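Local coordinates for ralf, proline/betaine transporter (Legionella pneumophila, PDB 4D7Q), which probably acts as a guanine nucleotide exchange factor, here a chimera joining the Legionella RalF Sec7 domain to the Rickettsia RalF capping domain, at residues A[49-52]-A[58-61]; A[207-212]-A[321-326]. The protein carries 2 engineered substitutions. All blocks are in the same frame, centred on the assembly; numbering follows the deposited sequence.

Contact 1 of 2, residues A[49-52]-A[58-61]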
loop_
_atom_site.group_PDB
_atom_site.type_symbol
_atom_site.label_atom_id
_atom_site.label_comp_id
_atom_site.label_asym_id
_atom_site.label_seq_id
_atom_site.Cartn_x
_atom_site.Cartn_y
_atom_site.Cartn_z
ATOM N N ALA A 49 0.730 -6.917 -16.923
ATOM C CA ALA A 49 2.050 -6.839 -16.288
ATOM C C ALA A 49 3.102 -6.254 -17.231
ATOM O O ALA A 49 3.831 -5.339 -16.836
ATOM C CB ALA A 49 2.488 -8.219 -15.799
ATOM N N GLU A 50 3.176 -6.768 -18.475
ATOM C CA GLU A 50 4.149 -6.286 -19.462
ATOM C C GLU A 50 3.853 -4.865 -19.914
ATOM O O GLU A 50 4.786 -4.113 -20.186
ATOM C CB GLU A 50 4.254 -7.218 -20.664
ATOM C CG GLU A 50 4.952 -8.528 -20.350
ATOM C CD GLU A 50 4.520 -9.680 -21.235
ATOM O OE1 GLU A 50 3.905 -9.417 -22.295
ATOM O OE2 GLU A 50 4.778 -10.845 -20.858
ATOM N N PHE A 51 2.562 -4.488 -19.969
ATOM C CA PHE A 51 2.133 -3.124 -20.307
ATOM C C PHE A 51 2.696 -2.157 -19.265
ATOM O O PHE A 51 3.280 -1.146 -19.639
ATOM C CB PHE A 51 0.591 -3.034 -20.358
ATOM C CG PHE A 51 0.044 -1.633 -20.503
ATOM C CD1 PHE A 51 0.146 -0.950 -21.711
ATOM C CD2 PHE A 51 -0.574 -0.995 -19.432
ATOM C CE1 PHE A 51 -0.336 0.353 -21.839
ATOM C CE2 PHE A 51 -1.102 0.298 -19.576
ATOM C CZ PHE A 51 -0.955 0.968 -20.773
ATOM N N PHE A 52 2.573 -2.497 -17.956
ATOM C CA PHE A 52 3.098 -1.663 -16.861
ATOM C C PHE A 52 4.616 -1.475 -16.952
ATOM O O PHE A 52 5.087 -0.354 -16.797
ATOM C CB PHE A 52 2.712 -2.244 -15.494
ATOM C CG PHE A 52 1.242 -2.225 -15.126
ATOM C CD1 PHE A 52 0.373 -1.290 -15.689
ATOM C CD2 PHE A 52 0.737 -3.105 -14.176
ATOM C CE1 PHE A 52 -0.969 -1.227 -15.288
ATOM C CE2 PHE A 52 -0.600 -3.031 -13.768
ATOM C CZ PHE A 52 -1.445 -2.102 -14.336
ATOM N N ASN A 58 5.064 6.369 -19.690
ATOM C CA ASN A 58 3.838 7.002 -20.176
ATOM C C ASN A 58 2.632 6.985 -19.264
ATOM O O ASN A 58 1.635 7.653 -19.543
ATOM C CB ASN A 58 3.484 6.373 -21.523
ATOM C CG ASN A 58 4.586 6.527 -22.560
ATOM O OD1 ASN A 58 4.928 5.583 -23.280
ATOM N ND2 ASN A 58 5.226 7.691 -22.605
ATOM N N LEU A 59 2.722 6.236 -18.172
ATOM C CA LEU A 59 1.590 6.012 -17.295
ATOM C C LEU A 59 1.592 6.753 -15.984
ATOM O O LEU A 59 2.625 7.197 -15.513
ATOM C CB LEU A 59 1.475 4.499 -17.051
ATOM C CG LEU A 59 1.284 3.618 -18.308
ATOM C CD1 LEU A 59 1.464 2.148 -17.964
ATOM C CD2 LEU A 59 -0.083 3.853 -18.950
ATOM N N ASP A 60 0.416 6.866 -15.388
ATOM C CA ASP A 60 0.221 7.384 -14.049
ATOM C C ASP A 60 0.698 6.196 -13.175
ATOM O O ASP A 60 0.034 5.154 -13.095
ATOM C CB ASP A 60 -1.279 7.707 -13.824
ATOM C CG ASP A 60 -1.700 7.996 -12.402
ATOM O OD1 ASP A 60 -0.834 7.953 -11.499
ATOM O OD2 ASP A 60 -2.887 8.276 -12.188
ATOM N N LEU A 61 1.909 6.338 -12.615
ATOM C CA LEU A 61 2.590 5.334 -11.801
ATOM C C LEU A 61 1.969 5.133 -10.438
ATOM O O LEU A 61 2.095 4.069 -9.837
ATOM C CB LEU A 61 4.092 5.637 -11.708
ATOM C CG LEU A 61 4.858 5.551 -13.035
ATOM C CD1 LEU A 61 6.358 5.606 -12.791
ATOM C CD2 LEU A 61 4.498 4.262 -13.802
#
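Leu-59 reaches back from the loop after helix 44-54 and sets its two methyls against Phe-51 and Phe-52 of that helix. The backbones stay well apart, with Phe-52 CA and Leu-59 CA 7.8 Å from each other, so side chains alone bridge the gap. Phe-51 takes most of the touch. Its CG lies anti to the backbone N (chi1 172°), which swings the ring forward along the helix until its far end meets the leucine fork. Phe-51 CZ is 3.5 Å from Leu-59 CD2, and the neighbouring Phe-51 CE2 is 3.6 Å from Leu-59 CD1, so both methyls bear on the same end of the ring, approaching it at a slant. Phe-52 turns the other way, its CG beside the backbone N (chi1 -67°), and offers an edge: Phe-52 CD1 is 4.3 Å from Leu-59 CD1, and that methyl lies near the plane of the Phe-52 ring. Leu-59 CD1 is thus shared by two phenylalanines. No hydrogen bond crosses between 49-52 and 58-61; this is purely apolar packing. The loop itself is held by polar groups, because the Asn-23 side chain bonds both Asn-58 O and Asp-60 N, gripping the main chain on either side of Leu-59. Asp-60 then N-caps helix 61-68, OD1 accepting weak hydrogen bonds from the backbone N of Glu-62 and Ala-63, while Val-64 of that helix touches both Leu-59 and Phe-52. Leu-59 thus packs in the connection between consecutive helices 44-54 and 61-68, an apolar helix-loop-helix junction of the all-helical Sec7 domain from Legionella RalF.

Contact 2 of 2, residues A[207-212]-A[321-326]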
loop_
_atom_site.group_PDB
_atom_site.type_symbol
_atom_site.label_atom_id
_atom_site.label_comp_id
_atom_site.label_asym_id
_atom_site.label_seq_id
_atom_site.Cartn_x
_atom_site.Cartn_y
_atom_site.Cartn_z
ATOM N N PRO A 207 -6.028 6.502 -2.609
ATOM C CA PRO A 207 -7.409 6.571 -3.128
ATOM C C PRO A 207 -8.450 6.768 -2.029
ATOM O O PRO A 207 -8.331 6.201 -0.931
ATOM C CB PRO A 207 -7.601 5.194 -3.793
ATOM C CG PRO A 207 -6.231 4.759 -4.158
ATOM C CD PRO A 207 -5.369 5.251 -3.042
ATOM N N GLY A 208 -9.463 7.564 -2.345
ATOM C CA GLY A 208 -10.544 7.872 -1.426
ATOM C C GLY A 208 -10.279 9.145 -0.657
ATOM O O GLY A 208 -9.645 10.069 -1.171
ATOM N N TYR A 209 -10.758 9.186 0.588
ATOM C CA TYR A 209 -10.622 10.346 1.467
ATOM C C TYR A 209 -9.518 10.145 2.484
ATOM O O TYR A 209 -9.433 9.083 3.115
ATOM C CB TYR A 209 -11.932 10.609 2.193
ATOM C CG TYR A 209 -13.133 10.717 1.284
ATOM C CD1 TYR A 209 -13.383 11.883 0.562
ATOM C CD2 TYR A 209 -14.076 9.689 1.220
ATOM C CE1 TYR A 209 -14.524 12.009 -0.231
ATOM C CE2 TYR A 209 -15.213 9.800 0.425
ATOM C CZ TYR A 209 -15.446 10.969 -0.281
ATOM O OH TYR A 209 -16.579 11.058 -1.055
ATOM N N GLN A 210 -8.659 11.153 2.617
ATOM C CA GLN A 210 -7.521 11.074 3.529
ATOM C C GLN A 210 -7.480 12.291 4.416
ATOM O O GLN A 210 -7.715 13.399 3.954
ATOM C CB GLN A 210 -6.200 10.922 2.760
ATOM C CG GLN A 210 -4.974 10.623 3.657
ATOM C CD GLN A 210 -3.750 10.246 2.861
ATOM O OE1 GLN A 210 -3.832 9.565 1.846
ATOM N NE2 GLN A 210 -2.579 10.634 3.333
ATOM N N ILE A 211 -7.209 12.069 5.703
ATOM C CA ILE A 211 -7.067 13.136 6.686
ATOM C C ILE A 211 -5.714 12.944 7.365
ATOM O O ILE A 211 -5.541 12.000 8.152
ATOM C CB ILE A 211 -8.233 13.261 7.701
ATOM C CG1 ILE A 211 -9.637 13.082 7.045
ATOM C CG2 ILE A 211 -8.104 14.609 8.450
ATOM C CD1 ILE A 211 -10.871 13.156 8.054
ATOM N N ASN A 212 -4.745 13.816 7.022
ATOM C CA ASN A 212 -3.408 13.769 7.610
ATOM C C ASN A 212 -3.368 14.594 8.864
ATOM O O ASN A 212 -4.210 15.464 9.037
ATOM C CB ASN A 212 -2.374 14.354 6.658
ATOM C CG ASN A 212 -2.122 13.525 5.454
ATOM O OD1 ASN A 212 -2.274 12.298 5.471
ATOM N ND2 ASN A 212 -1.669 14.183 4.406
ATOM N N GLN A 321 -20.102 10.329 4.246
ATOM C CA GLN A 321 -20.772 10.642 5.541
ATOM C C GLN A 321 -19.819 10.438 6.712
ATOM O O GLN A 321 -19.761 11.269 7.623
ATOM C CB GLN A 321 -22.035 9.778 5.754
ATOM C CG GLN A 321 -23.180 10.149 4.819
ATOM C CD GLN A 321 -24.351 9.202 4.882
ATOM O OE1 GLN A 321 -24.228 7.995 4.683
ATOM N NE2 GLN A 321 -25.526 9.743 5.111
ATOM N N ILE A 322 -19.085 9.317 6.689
ATOM C CA ILE A 322 -18.089 8.958 7.706
ATOM C C ILE A 322 -17.002 10.025 7.704
ATOM O O ILE A 322 -16.659 10.541 8.774
ATOM C CB ILE A 322 -17.505 7.548 7.431
ATOM C CG1 ILE A 322 -18.572 6.452 7.715
ATOM C CG2 ILE A 322 -16.195 7.311 8.256
ATOM C CD1 ILE A 322 -18.272 5.052 7.090
ATOM N N THR A 323 -16.487 10.371 6.495
ATOM C CA THR A 323 -15.430 11.377 6.355
ATOM C C THR A 323 -15.860 12.735 6.886
ATOM O O THR A 323 -15.116 13.357 7.640
ATOM C CB THR A 323 -14.904 11.466 4.918
ATOM O OG1 THR A 323 -14.610 10.161 4.426
ATOM C CG2 THR A 323 -13.652 12.279 4.844
ATOM N N ALA A 324 -17.079 13.179 6.522
ATOM C CA ALA A 324 -17.607 14.481 6.952
ATOM C C ALA A 324 -17.926 14.525 8.451
ATOM O O ALA A 324 -18.057 15.611 9.007
ATOM C CB ALA A 324 -18.824 14.855 6.122
ATOM N N SER A 325 -18.001 13.347 9.104
ATOM C CA SER A 325 -18.259 13.191 10.535
ATOM C C SER A 325 -17.041 13.551 11.379
ATOM O O SER A 325 -17.192 13.886 12.549
ATOM C CB SER A 325 -18.722 11.773 10.848
ATOM O OG SER A 325 -20.046 11.553 10.395
ATOM N N PHE A 326 -15.837 13.454 10.813
ATOM C CA PHE A 326 -14.641 13.849 11.539
ATOM C C PHE A 326 -14.617 15.368 11.547
ATOM O O PHE A 326 -15.042 15.991 10.574
ATOM C CB PHE A 326 -13.361 13.226 10.921
ATOM C CG PHE A 326 -13.245 11.733 11.198
ATOM C CD1 PHE A 326 -12.641 11.268 12.363
ATOM C CD2 PHE A 326 -13.793 10.800 10.322
ATOM C CE1 PHE A 326 -12.566 9.897 12.638
ATOM C CE2 PHE A 326 -13.726 9.421 10.602
ATOM C CZ PHE A 326 -13.106 8.979 11.751
#
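Tyr-209 and Thr-323 mark the closest backbone approach, CA to CA 6.9 Å, where strand residues 208-212 pack against the last turn of helix 313-325. Alternation along the strand sends Tyr-209 and Ile-211 toward the helix and Gln-210 away from it. Thr-323 drops both its branches onto the root of the tyrosine: Thr-323 CG2 sits 3.6 Å from Tyr-209 CB, and Thr-323 OG1 is 3.3 Å from Tyr-209 CD2, reaching the ring obliquely. That OG1 contact is packing; the hydroxyl spends its hydrogen bond on Ala-319 O, one turn back in its own helix, and having OG1 beside the backbone N (chi1 -49°) puts it within range of that carbonyl. The phenol likewise finds its partner beyond the two segments, Tyr-209 OH bonding to Leu-344 O. Two residues along, Ile-211 extends its longer branch outward with chi2 178°, and its terminal CD1 lands 3.8 Å from Phe-326 CB. More loosely, Ile-211 CD1 also lies 4.3 Å from Thr-323 CG2. On the reverse side of the strand, Gln-210 NE2 donates to Asn-212 OD1 at 2.7 Å, nearly straight (171°) and on a lone pair of that oxygen. The helix end is tied down as well, Arg-352 NH1 bonding to both Ala-324 O and Phe-326 O. Within this Rickettsia-derived capping domain, helix 313-325 thus packs on the antiparallel sheet, meeting strand 208-214 where it runs between strands 297-303 and 332-334; Ile-299 and Ile-301 extend the apolar floor, and helix 341-351 lies alongside, touching Tyr-209 and Thr-323.

Contacts 1 and 2 belong to the two parts of the chimera, the first in the Legionella Sec7 domain and the second in the Rickettsia capping domain. Their segments lie on different helices and strands. The centres are about 29 Å apart and the nearest atoms about 9 Å, so the contacts do not touch. Both are buried and neither has a hydrogen bond between its segments. The difference is in reach and make-up: 49-52 with 58-61 is a local closure, only six residues along the chain, made of carbon alone, whereas 207-212 with 321-326 joins a strand to a helix 109 residues later and also buries hydroxyls that bond to main-chain carbonyls nearby.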